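Local coordinates for type III secretion system effector protein ExoU (Pseudomonas fluorescens, PDB 4QMK) that probably acts as a patatin-like phospholipase A2 toxin, injected into host cells by type III secretion and directed to the plasma membrane through phosphatidylinositol 4,5-bisphosphate, at residues A[198-203]-A[231-236]; A[478-483]-A[525-530]; A[489-494]-A[532-537]. All coordinates share one frame; numbering follows the deposited sequence.

Contact 1: A[198-203]-A[231-236]; sequences AHIAGM and EVLSRH
M203, in the loop after helix 183-201, meets H236 of the 231-236 segment, the thioether chain of M203 crossing the imidazole-bearing chain of H236 at a slant. The S-methyl does the touching: M203 CE lies 4.0 Å from H236 CB, against the root of the histidine and not its ring. M203 runs straight out through chi2 and then turns at chi3 (88°), about the CG-SD bond, which brings the methyl in toward that methylene. H236 sets off toward the 198-203 segment, but its ring swings away. One face of the imidazole rests on R235 CB, 3.8 Å above the plane and displaced to the rim, while NE2 is hydrogen-bonded to E211, which also takes a salt bridge from R235 NH1. The ring is thus held by R235 and by E211 of helix 210-221, and M203 meets the CB methylene.

Three residues earlier in each segment, I200 and L233 both leave their backbones obliquely and close up only at their branch ends, I200 CD1 to L233 CD2 at 4.2 Å. A chi2 near 180° (173°) extends the delta methyl of I200 toward L233. The CA atoms of I200 and L233 are 8.5 Å apart. I200 also packs on A216 of helix 210-221, and L233 and H236 on V212. R235 is held on E231 OE1 by a second salt bridge (NH2, 3.5 Å). This is apolar packing of helix 183-201 and the residues after it against helix 227-236, beside helix 210-221, in the patatin-like phospholipase region.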
ATOM      1  N   ALA A 198      16.999 -10.889  18.507  1.00 49.60           N
ATOM      2  CA  ALA A 198      17.897 -10.847  19.646  1.00 48.93           C
ATOM      3  C   ALA A 198      17.716  -9.504  20.360  1.00 49.50           C
ATOM      4  O   ALA A 198      17.482  -9.459  21.561  1.00 53.02           O
ATOM      5  CB  ALA A 198      19.341 -11.036  19.192  1.00 45.90           C
ATOM      6  N   HIS A 199      17.791  -8.411  19.615  1.00 50.40           N
ATOM      7  CA  HIS A 199      17.660  -7.092  20.227  1.00 51.31           C
ATOM      8  C   HIS A 199      16.306  -6.927  20.881  1.00 51.59           C
ATOM      9  O   HIS A 199      16.220  -6.491  22.008  1.00 49.29           O
ATOM     10  CB  HIS A 199      17.939  -5.955  19.226  1.00 47.58           C
ATOM     11  CG  HIS A 199      19.395  -5.773  18.908  1.00 48.42           C
ATOM     12  ND1 HIS A 199      20.242  -5.025  19.695  1.00 49.10           N
ATOM     13  CD2 HIS A 199      20.161  -6.250  17.895  1.00 51.48           C
ATOM     14  CE1 HIS A 199      21.466  -5.054  19.192  1.00 48.28           C
ATOM     15  NE2 HIS A 199      21.445  -5.798  18.100  1.00 50.30           N
ATOM     16  N   ILE A 200      15.243  -7.302  20.189  1.00 56.23           N
ATOM     17  CA  ILE A 200      13.914  -7.201  20.784  1.00 58.23           C
ATOM     18  C   ILE A 200      13.892  -7.964  22.099  1.00 62.22           C
ATOM     19  O   ILE A 200      13.383  -7.438  23.098  1.00 63.35           O
ATOM     20  CB  ILE A 200      12.813  -7.722  19.850  1.00 59.06           C
ATOM     21  CG1 ILE A 200      12.693  -6.788  18.648  1.00 65.69           C
ATOM     22  CG2 ILE A 200      11.469  -7.779  20.562  1.00 60.76           C
ATOM     23  CD1 ILE A 200      11.748  -7.274  17.562  1.00 65.60           C
ATOM     24  N   ALA A 201      14.473  -9.178  22.113  1.00 59.25           N
ATOM     25  CA  ALA A 201      14.500 -10.013  23.329  1.00 64.09           C
ATOM     26  C   ALA A 201      15.248  -9.355  24.496  1.00 66.80           C
ATOM     27  O   ALA A 201      14.900  -9.561  25.663  1.00 74.78           O
ATOM     28  CB  ALA A 201      15.089 -11.387  23.027  1.00 65.12           C
ATOM     29  N   GLY A 202      16.265  -8.555  24.184  1.00 62.60           N
ATOM     30  CA  GLY A 202      17.032  -7.876  25.216  1.00 61.42           C
ATOM     31  C   GLY A 202      16.251  -6.791  25.932  1.00 62.30           C
ATOM     32  O   GLY A 202      16.705  -6.272  26.938  1.00 65.00           O
ATOM     33  N   MET A 203      15.069  -6.449  25.441  1.00 62.93           N
ATOM     34  CA  MET A 203      14.275  -5.412  26.096  1.00 68.88           C
ATOM     35  C   MET A 203      13.734  -5.909  27.459  1.00 77.90           C
ATOM     36  O   MET A 203      13.649  -7.126  27.702  1.00 75.30           O
ATOM     37  CB  MET A 203      13.107  -4.968  25.206  1.00 67.44           C
ATOM     38  CG  MET A 203      13.466  -4.047  24.070  1.00 65.90           C
ATOM     39  SD  MET A 203      12.034  -3.633  23.029  1.00 68.32           S
ATOM     40  CE  MET A 203      11.301  -2.162  23.814  1.00 67.02           C
ATOM     41  N   GLU A 231      12.067   1.805  11.234  1.00 39.01           N
ATOM     42  CA  GLU A 231      11.684   3.104  11.799  1.00 47.18           C
ATOM     43  C   GLU A 231      11.023   2.965  13.185  1.00 45.90           C
ATOM     44  O   GLU A 231      11.413   3.634  14.132  1.00 47.61           O
ATOM     45  CB  GLU A 231      10.722   3.820  10.858  1.00 53.21           C
ATOM     46  CG  GLU A 231      10.040   5.058  11.425  1.00 64.08           C
ATOM     47  CD  GLU A 231       8.780   5.399  10.626  1.00 83.48           C
ATOM     48  OE1 GLU A 231       7.753   4.691  10.801  1.00 91.81           O
ATOM     49  OE2 GLU A 231       8.810   6.370   9.826  1.00 88.64           O
ATOM     50  N   VAL A 232      10.006   2.119  13.270  1.00 43.02           N
ATOM     51  CA  VAL A 232       9.282   1.857  14.521  1.00 45.27           C
ATOM     52  C   VAL A 232      10.187   1.307  15.626  1.00 46.61           C
ATOM     53  O   VAL A 232      10.203   1.812  16.764  1.00 47.78           O
ATOM     54  CB  VAL A 232       8.146   0.856  14.286  1.00 44.55           C
ATOM     55  CG1 VAL A 232       7.608   0.351  15.606  1.00 48.70           C
ATOM     56  CG2 VAL A 232       7.026   1.503  13.466  1.00 45.43           C
ATOM     57  N   LEU A 233      10.972   0.303  15.266  1.00 43.78           N
ATOM     58  CA  LEU A 233      11.884  -0.297  16.191  1.00 41.45           C
ATOM     59  C   LEU A 233      12.940   0.670  16.705  1.00 42.59           C
ATOM     60  O   LEU A 233      13.331   0.581  17.874  1.00 40.25           O
ATOM     61  CB  LEU A 233      12.578  -1.459  15.510  1.00 41.76           C
ATOM     62  CG  LEU A 233      11.749  -2.691  15.282  1.00 41.13           C
ATOM     63  CD1 LEU A 233      12.593  -3.746  14.584  1.00 42.04           C
ATOM     64  CD2 LEU A 233      11.240  -3.208  16.608  1.00 44.10           C
ATOM     65  N   SER A 234      13.437   1.561  15.832  1.00 42.14           N
ATOM     66  CA  SER A 234      14.478   2.548  16.229  1.00 44.41           C
ATOM     67  C   SER A 234      14.008   3.499  17.342  1.00 47.92           C
ATOM     68  O   SER A 234      14.811   3.970  18.133  1.00 53.82           O
ATOM     69  CB  SER A 234      14.989   3.372  15.026  1.00 42.67           C
ATOM     70  OG  SER A 234      14.029   4.337  14.575  1.00 40.71           O
ATOM     71  N   ARG A 235      12.710   3.754  17.419  1.00 47.79           N
ATOM     72  CA  ARG A 235      12.185   4.620  18.478  1.00 54.43           C
ATOM     73  C   ARG A 235      12.376   4.023  19.871  1.00 52.21           C
ATOM     74  O   ARG A 235      12.452   4.765  20.829  1.00 54.13           O
ATOM     75  CB  ARG A 235      10.684   4.869  18.311  1.00 58.82           C
ATOM     76  CG  ARG A 235      10.245   5.553  17.033  1.00 58.82           C
ATOM     77  CD  ARG A 235       8.740   5.367  17.000  1.00 63.85           C
ATOM     78  NE  ARG A 235       8.161   5.395  15.669  1.00 71.47           N
ATOM     79  CZ  ARG A 235       7.017   4.786  15.344  1.00 69.22           C
ATOM     80  NH1 ARG A 235       6.341   4.080  16.252  1.00 72.09           N
ATOM     81  NH2 ARG A 235       6.563   4.858  14.091  1.00 70.41           N
ATOM     82  N   HIS A 236      12.401   2.700  19.977  1.00 47.63           N
ATOM     83  CA  HIS A 236      12.465   2.034  21.276  1.00 51.37           C
ATOM     84  C   HIS A 236      13.749   1.295  21.539  1.00 50.39           C
ATOM     85  O   HIS A 236      13.987   0.878  22.671  1.00 54.18           O
ATOM     86  CB  HIS A 236      11.290   1.034  21.426  1.00 53.42           C
ATOM     87  CG  HIS A 236       9.950   1.627  21.093  1.00 58.12           C
ATOM     88  ND1 HIS A 236       9.201   2.331  22.011  1.00 58.73           N
ATOM     89  CD2 HIS A 236       9.247   1.660  19.932  1.00 59.18           C
ATOM     90  CE1 HIS A 236       8.096   2.768  21.431  1.00 60.63           C
ATOM     91  NE2 HIS A 236       8.097   2.376  20.172  1.00 59.52           N
TER

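Contact 2: A[478-483]-A[525-530]; sequences QALQAL and KRLNAP
L480 meets R526 and L527 with both of its delta methyls, which part to either neighbour: CD1 touches R526 CB at 3.9 Å, and CD2 comes to 3.4 Å from L527 CD1. Its side chain points straight at the opposite segment and slants across both partners. R526 gives only its aliphatic root to L480. Bends at chi2 and chi3 (-56° and 63°) fold the chain back, so that the guanidinium leaves the leucine and reaches E324 in a salt bridge through NH1, with cation-pi contacts to F322 and W522. L527 starts off obliquely, but its end turns in to L480.

The contact belongs to a run of helices, 464-491, 501-513, 517-526 and 533-544: the long helix 464-491 lies against the segment where a type I turn, R526 to A529, leads on to helix 533-544. That turn is closed by A529 N to R526 O at 3.1 Å, and N528 ND2 binds the carbonyls of G524 and A560.

One turn further on, L483 also faces the segment, and its CG, anti to the backbone N (chi1 -179°), carries CD2 to L527. There CD2 approaches L527 CD2 at 4.3 Å, and the same side chain packs on L503, A506 and L510 of helix 501-513 and on F535 and L538 of helix 533-544.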
ATOM      1  N   GLN A 478       5.657  25.497  28.598  1.00 33.72           N
ATOM      2  CA  GLN A 478       4.366  25.244  29.236  1.00 35.01           C
ATOM      3  C   GLN A 478       3.176  25.558  28.348  1.00 30.28           C
ATOM      4  O   GLN A 478       2.209  24.806  28.320  1.00 30.26           O
ATOM      5  CB  GLN A 478       4.249  25.977  30.562  1.00 40.27           C
ATOM      6  CG  GLN A 478       5.259  25.471  31.571  1.00 42.97           C
ATOM      7  CD  GLN A 478       5.272  26.249  32.885  1.00 52.09           C
ATOM      8  OE1 GLN A 478       4.527  27.242  33.099  1.00 51.46           O
ATOM      9  NE2 GLN A 478       6.120  25.786  33.799  1.00 62.48           N
ATOM     10  N   ALA A 479       3.225  26.645  27.603  1.00 26.42           N
ATOM     11  CA  ALA A 479       2.084  26.990  26.777  1.00 24.75           C
ATOM     12  C   ALA A 479       1.950  25.979  25.660  1.00 26.88           C
ATOM     13  O   ALA A 479       0.817  25.637  25.300  1.00 28.29           O
ATOM     14  CB  ALA A 479       2.246  28.382  26.212  1.00 24.67           C
ATOM     15  N   LEU A 480       3.081  25.507  25.083  1.00 25.72           N
ATOM     16  CA  LEU A 480       3.016  24.506  23.981  1.00 27.36           C
ATOM     17  C   LEU A 480       2.473  23.212  24.518  1.00 28.56           C
ATOM     18  O   LEU A 480       1.692  22.539  23.852  1.00 29.29           O
ATOM     19  CB  LEU A 480       4.379  24.270  23.274  1.00 26.73           C
ATOM     20  CG  LEU A 480       4.882  25.460  22.467  1.00 26.53           C
ATOM     21  CD1 LEU A 480       6.363  25.393  22.178  1.00 27.06           C
ATOM     22  CD2 LEU A 480       4.087  25.620  21.183  1.00 26.78           C
ATOM     23  N   GLN A 481       2.882  22.853  25.728  1.00 31.78           N
ATOM     24  CA  GLN A 481       2.337  21.649  26.376  1.00 34.08           C
ATOM     25  C   GLN A 481       0.828  21.785  26.546  1.00 33.56           C
ATOM     26  O   GLN A 481       0.090  20.879  26.187  1.00 37.23           O
ATOM     27  CB  GLN A 481       3.018  21.398  27.693  1.00 37.30           C
ATOM     28  CG  GLN A 481       2.556  20.110  28.359  1.00 46.28           C
ATOM     29  CD  GLN A 481       2.810  18.872  27.500  1.00 51.01           C
ATOM     30  OE1 GLN A 481       3.956  18.595  27.143  1.00 60.33           O
ATOM     31  NE2 GLN A 481       1.753  18.085  27.218  1.00 48.77           N
ATOM     32  N   ALA A 482       0.353  22.931  27.033  1.00 32.23           N
ATOM     33  CA  ALA A 482      -1.112  23.163  27.180  1.00 32.57           C
ATOM     34  C   ALA A 482      -1.814  23.008  25.829  1.00 31.39           C
ATOM     35  O   ALA A 482      -2.910  22.506  25.737  1.00 36.73           O
ATOM     36  CB  ALA A 482      -1.405  24.559  27.781  1.00 30.53           C
ATOM     37  N   LEU A 483      -1.182  23.450  24.776  1.00 30.78           N
ATOM     38  CA  LEU A 483      -1.796  23.356  23.438  1.00 30.88           C
ATOM     39  C   LEU A 483      -1.882  21.928  23.041  1.00 33.11           C
ATOM     40  O   LEU A 483      -2.920  21.491  22.545  1.00 35.12           O
ATOM     41  CB  LEU A 483      -0.994  24.125  22.386  1.00 27.90           C
ATOM     42  CG  LEU A 483      -1.576  24.089  21.001  1.00 28.71           C
ATOM     43  CD1 LEU A 483      -2.955  24.712  21.038  1.00 31.80           C
ATOM     44  CD2 LEU A 483      -0.687  24.827  20.025  1.00 26.98           C
ATOM     45  N   LYS A 525       7.243  28.125  14.301  1.00 27.61           N
ATOM     46  CA  LYS A 525       8.144  27.050  13.897  1.00 29.51           C
ATOM     47  C   LYS A 525       7.954  25.888  14.811  1.00 27.46           C
ATOM     48  O   LYS A 525       8.001  24.759  14.371  1.00 29.78           O
ATOM     49  CB  LYS A 525       9.632  27.403  14.004  1.00 30.81           C
ATOM     50  CG  LYS A 525      10.155  28.679  13.372  1.00 33.51           C
ATOM     51  CD  LYS A 525      10.062  28.671  11.909  1.00 38.37           C
ATOM     52  CE  LYS A 525      10.510  30.012  11.351  1.00 42.45           C
ATOM     53  NZ  LYS A 525      11.956  30.197  11.550  1.00 42.00           N
ATOM     54  N   ARG A 526       7.818  26.135  16.114  1.00 29.95           N
ATOM     55  CA  ARG A 526       7.720  24.981  17.095  1.00 28.71           C
ATOM     56  C   ARG A 526       6.494  24.175  16.857  1.00 26.05           C
ATOM     57  O   ARG A 526       6.501  22.959  17.025  1.00 25.97           O
ATOM     58  CB  ARG A 526       7.750  25.436  18.531  1.00 28.87           C
ATOM     59  CG  ARG A 526       9.022  26.174  18.959  1.00 30.99           C
ATOM     60  CD  ARG A 526      10.344  25.445  18.762  1.00 32.44           C
ATOM     61  NE  ARG A 526      10.794  25.079  17.390  1.00 36.73           N
ATOM     62  CZ  ARG A 526      11.446  25.859  16.525  1.00 38.87           C
ATOM     63  NH1 ARG A 526      11.863  25.334  15.365  1.00 40.97           N
ATOM     64  NH2 ARG A 526      11.674  27.151  16.781  1.00 41.53           N
ATOM     65  N   LEU A 527       5.454  24.848  16.379  1.00 24.00           N
ATOM     66  CA  LEU A 527       4.246  24.149  15.979  1.00 24.01           C
ATOM     67  C   LEU A 527       4.472  23.248  14.782  1.00 24.11           C
ATOM     68  O   LEU A 527       3.582  22.422  14.515  1.00 23.50           O
ATOM     69  CB  LEU A 527       3.093  25.123  15.678  1.00 25.47           C
ATOM     70  CG  LEU A 527       2.238  25.463  16.861  1.00 28.02           C
ATOM     71  CD1 LEU A 527       3.064  26.085  17.945  1.00 31.69           C
ATOM     72  CD2 LEU A 527       1.166  26.438  16.479  1.00 29.90           C
ATOM     73  N   ASN A 528       5.570  23.450  14.019  1.00 23.89           N
ATOM     74  CA  ASN A 528       5.890  22.590  12.855  1.00 28.01           C
ATOM     75  C   ASN A 528       6.884  21.457  13.215  1.00 28.80           C
ATOM     76  O   ASN A 528       7.450  20.828  12.332  1.00 28.35           O
ATOM     77  CB  ASN A 528       6.439  23.361  11.644  1.00 28.28           C
ATOM     78  CG  ASN A 528       5.371  24.145  10.887  1.00 30.85           C
ATOM     79  OD1 ASN A 528       4.858  23.687   9.868  1.00 36.45           O
ATOM     80  ND2 ASN A 528       5.076  25.342  11.337  1.00 29.00           N
ATOM     81  N   ALA A 529       7.094  21.224  14.506  1.00 30.00           N
ATOM     82  CA  ALA A 529       8.043  20.154  14.970  1.00 30.88           C
ATOM     83  C   ALA A 529       7.731  18.913  14.187  1.00 33.68           C
ATOM     84  O   ALA A 529       6.601  18.516  14.078  1.00 35.56           O
ATOM     85  CB  ALA A 529       7.887  19.902  16.451  1.00 29.32           C
ATOM     86  N   PRO A 530       8.727  18.302  13.588  1.00 40.56           N
ATOM     87  CA  PRO A 530       8.449  17.176  12.682  1.00 45.35           C
ATOM     88  C   PRO A 530       7.510  16.028  13.088  1.00 49.39           C
ATOM     89  O   PRO A 530       6.544  15.753  12.368  1.00 58.09           O
ATOM     90  CB  PRO A 530       9.839  16.666  12.362  1.00 43.71           C
ATOM     91  CG  PRO A 530      10.641  17.917  12.307  1.00 42.62           C
ATOM     92  CD  PRO A 530      10.068  18.851  13.345  1.00 41.36           C
TER

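Contact 3: A[489-494]-A[532-537]; sequences EANQTS and QRNFQQ
N491 and Q537 join amide to amide, two carboxamides advancing from opposite directions and lying nearly in one plane, 17° apart. Each gives one N-H and takes one. Q537 NE2 donates to N491 OD1 at 3.1 Å in an almost straight bond (174° at the hydrogen), arriving in the carbonyl plane on a lone pair of OD1. The return bond, N491 ND2 to Q537 OE1, is shorter at 2.8 Å but more bent (141°), and its donor is tilted from the carbonyl plane of Q537. The pair closes a ring of two hydrogen bonds, which fixes the rotation of both amides. Q537 can span the gap because its chain is extended beyond CG, whereas N491 has a short reach and points directly across.

N534 sits alongside, its OD1 3.9 Å from N491 ND2, but its amide is engaged elsewhere: ND2 donates to D484 OD1. Q532 shares that carboxylate oxygen through NE2. Its own OE1 accepts from F535 N at 3.0 Å, the N-cap bond, although the donor lies well above the carbonyl plane and not on a lone pair. On the other segment T493 OG1 makes a weak bond to A490 O, and S494 OG donates to S496 O. L497 packs on Q537 beside the amide pair. The contact is a reciprocal amide-amide pair at the surface, joining N491 in the far part of helix 464-491 to the first turns of helix 533-544, whose N-cap is Q532.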
ATOM      1  N   GLU A 489      -7.302  16.365  24.246  1.00 50.52           N
ATOM      2  CA  GLU A 489      -8.657  16.459  24.814  1.00 56.27           C
ATOM      3  C   GLU A 489      -9.733  16.444  23.744  1.00 54.71           C
ATOM      4  O   GLU A 489     -10.685  15.710  23.843  1.00 64.33           O
ATOM      5  CB  GLU A 489      -8.846  17.764  25.605  1.00 63.15           C
ATOM      6  CG  GLU A 489      -7.877  18.028  26.767  1.00 68.92           C
ATOM      7  CD  GLU A 489      -8.107  17.155  27.979  1.00 73.35           C
ATOM      8  OE1 GLU A 489      -9.134  16.441  27.990  1.00 89.90           O
ATOM      9  OE2 GLU A 489      -7.254  17.173  28.917  1.00 65.03           O
ATOM     10  N   ALA A 490      -9.609  17.291  22.744  1.00 52.03           N
ATOM     11  CA  ALA A 490     -10.582  17.348  21.651  1.00 54.53           C
ATOM     12  C   ALA A 490     -10.662  16.031  20.876  1.00 57.89           C
ATOM     13  O   ALA A 490     -11.725  15.695  20.351  1.00 62.04           O
ATOM     14  CB  ALA A 490     -10.246  18.489  20.683  1.00 51.70           C
ATOM     15  N   ASN A 491      -9.536  15.313  20.769  1.00 57.62           N
ATOM     16  CA  ASN A 491      -9.499  14.015  20.069  1.00 60.91           C
ATOM     17  C   ASN A 491     -10.161  12.876  20.831  1.00 64.46           C
ATOM     18  O   ASN A 491     -10.439  11.833  20.243  1.00 65.10           O
ATOM     19  CB  ASN A 491      -8.061  13.617  19.679  1.00 62.26           C
ATOM     20  CG  ASN A 491      -7.542  14.393  18.458  1.00 62.34           C
ATOM     21  OD1 ASN A 491      -8.295  14.736  17.545  1.00 57.00           O
ATOM     22  ND2 ASN A 491      -6.243  14.637  18.434  1.00 62.33           N
ATOM     23  N   GLN A 492     -10.389  13.073  22.138  1.00 65.85           N
ATOM     24  CA  GLN A 492     -11.125  12.117  22.960  1.00 67.65           C
ATOM     25  C   GLN A 492     -12.608  12.124  22.626  1.00 71.64           C
ATOM     26  O   GLN A 492     -13.323  11.196  23.022  1.00 77.05           O
ATOM     27  CB  GLN A 492     -10.978  12.422  24.445  1.00 67.35           C
ATOM     28  CG  GLN A 492      -9.590  12.219  25.006  1.00 64.87           C
ATOM     29  CD  GLN A 492      -9.448  12.776  26.419  1.00 65.77           C
ATOM     30  OE1 GLN A 492     -10.437  12.969  27.145  1.00 69.51           O
ATOM     31  NE2 GLN A 492      -8.212  13.009  26.828  1.00 63.55           N
ATOM     32  N   THR A 493     -13.080  13.163  21.925  1.00 72.23           N
ATOM     33  CA  THR A 493     -14.500  13.248  21.524  1.00 76.82           C
ATOM     34  C   THR A 493     -14.715  13.156  20.008  1.00 77.00           C
ATOM     35  O   THR A 493     -15.829  12.905  19.569  1.00 82.01           O
ATOM     36  CB  THR A 493     -15.184  14.540  22.036  1.00 77.19           C
ATOM     37  OG1 THR A 493     -15.060  15.573  21.060  1.00 77.66           O
ATOM     38  CG2 THR A 493     -14.580  15.000  23.372  1.00 77.16           C
ATOM     39  N   SER A 494     -13.661  13.344  19.211  1.00 77.49           N
ATOM     40  CA  SER A 494     -13.780  13.286  17.752  1.00 77.27           C
ATOM     41  C   SER A 494     -12.436  13.317  17.047  1.00 78.30           C
ATOM     42  O   SER A 494     -11.577  14.139  17.395  1.00 80.80           O
ATOM     43  CB  SER A 494     -14.576  14.477  17.248  1.00 76.29           C
ATOM     44  OG  SER A 494     -14.282  14.695  15.880  1.00 75.34           O
ATOM     45  N   GLN A 532       5.274  15.718  15.473  1.00 50.13           N
ATOM     46  CA  GLN A 532       4.275  16.081  16.424  1.00 44.03           C
ATOM     47  C   GLN A 532       2.900  16.042  15.743  1.00 44.26           C
ATOM     48  O   GLN A 532       2.450  16.966  15.052  1.00 45.20           O
ATOM     49  CB  GLN A 532       4.751  17.364  17.085  1.00 41.90           C
ATOM     50  CG  GLN A 532       3.752  18.239  17.770  1.00 41.23           C
ATOM     51  CD  GLN A 532       2.783  17.558  18.699  1.00 40.32           C
ATOM     52  OE1 GLN A 532       1.853  16.878  18.236  1.00 38.44           O
ATOM     53  NE2 GLN A 532       2.873  17.889  19.990  1.00 37.97           N
ATOM     54  N   ARG A 533       2.262  14.899  15.928  1.00 45.19           N
ATOM     55  CA  ARG A 533       1.002  14.569  15.300  1.00 49.87           C
ATOM     56  C   ARG A 533      -0.111  15.565  15.611  1.00 45.43           C
ATOM     57  O   ARG A 533      -0.774  16.090  14.703  1.00 49.65           O
ATOM     58  CB  ARG A 533       0.618  13.125  15.698  1.00 63.27           C
ATOM     59  CG  ARG A 533      -0.576  12.555  14.960  1.00 76.70           C
ATOM     60  CD  ARG A 533      -0.230  12.324  13.487  1.00 89.84           C
ATOM     61  NE  ARG A 533      -1.415  12.307  12.621  1.00107.04           N
ATOM     62  CZ  ARG A 533      -2.008  13.387  12.077  1.00101.68           C
ATOM     63  NH1 ARG A 533      -1.561  14.628  12.290  1.00 83.81           N
ATOM     64  NH2 ARG A 533      -3.075  13.218  11.303  1.00111.08           N
ATOM     65  N   ASN A 534      -0.297  15.874  16.890  1.00 39.32           N
ATOM     66  CA  ASN A 534      -1.346  16.782  17.285  1.00 37.12           C
ATOM     67  C   ASN A 534      -1.175  18.150  16.635  1.00 33.12           C
ATOM     68  O   ASN A 534      -2.162  18.740  16.195  1.00 30.48           O
ATOM     69  CB  ASN A 534      -1.390  16.934  18.809  1.00 37.66           C
ATOM     70  CG  ASN A 534      -1.837  15.701  19.500  1.00 40.49           C
ATOM     71  OD1 ASN A 534      -2.389  14.794  18.888  1.00 42.11           O
ATOM     72  ND2 ASN A 534      -1.573  15.632  20.788  1.00 44.26           N
ATOM     73  N   PHE A 535       0.066  18.650  16.614  1.00 29.59           N
ATOM     74  CA  PHE A 535       0.335  19.906  15.977  1.00 29.15           C
ATOM     75  C   PHE A 535      -0.003  19.844  14.486  1.00 32.14           C
ATOM     76  O   PHE A 535      -0.619  20.781  13.939  1.00 34.46           O
ATOM     77  CB  PHE A 535       1.765  20.431  16.216  1.00 26.74           C
ATOM     78  CG  PHE A 535       2.073  20.804  17.665  1.00 25.07           C
ATOM     79  CD1 PHE A 535       1.055  20.946  18.630  1.00 24.33           C
ATOM     80  CD2 PHE A 535       3.361  21.124  18.040  1.00 24.20           C
ATOM     81  CE1 PHE A 535       1.336  21.357  19.916  1.00 23.43           C
ATOM     82  CE2 PHE A 535       3.650  21.509  19.349  1.00 23.82           C
ATOM     83  CZ  PHE A 535       2.629  21.643  20.285  1.00 22.77           C
ATOM     84  N   GLN A 536       0.332  18.739  13.845  1.00 36.17           N
ATOM     85  CA  GLN A 536       0.010  18.565  12.429  1.00 40.57           C
ATOM     86  C   GLN A 536      -1.499  18.682  12.196  1.00 39.76           C
ATOM     87  O   GLN A 536      -1.924  19.391  11.299  1.00 43.21           O
ATOM     88  CB  GLN A 536       0.554  17.221  11.905  1.00 43.06           C
ATOM     89  CG  GLN A 536       2.034  17.246  11.571  1.00 46.09           C
ATOM     90  CD  GLN A 536       2.330  18.146  10.367  1.00 54.08           C
ATOM     91  OE1 GLN A 536       1.571  18.171   9.394  1.00 72.38           O
ATOM     92  NE2 GLN A 536       3.422  18.889  10.427  1.00 50.06           N
ATOM     93  N   GLN A 537      -2.320  18.009  12.994  1.00 42.16           N
ATOM     94  CA  GLN A 537      -3.786  18.121  12.783  1.00 44.57           C
ATOM     95  C   GLN A 537      -4.229  19.572  12.907  1.00 41.89           C
ATOM     96  O   GLN A 537      -5.078  20.041  12.142  1.00 43.44           O
ATOM     97  CB  GLN A 537      -4.613  17.387  13.825  1.00 48.27           C
ATOM     98  CG  GLN A 537      -4.362  15.928  14.041  1.00 54.31           C
ATOM     99  CD  GLN A 537      -5.235  15.400  15.178  1.00 58.52           C
ATOM    100  OE1 GLN A 537      -4.727  14.797  16.137  1.00 69.87           O
ATOM    101  NE2 GLN A 537      -6.541  15.666  15.103  1.00 53.32           N
TER

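Contacts 2 and 3 belong together: both use helix 464-491, their centres are 13 Å apart, and F535 at the start of helix 533-544 packs on L483 and the L527 carbonyl, bridging them. Contact 2 is partly buried and apolar, built from leucines and the aliphatic root of an arginine. Contact 3, further along the same helix, lies at the surface and is made by amides bonded to each other. Contact 1 stands apart in the patatin-like region, its nearest atoms about 10 Å from either of the others. Like contact 2 it is partly buried and apolar, with charged or polar ends turned to partners outside the interface, and it too pairs helical residues with residues of a loop.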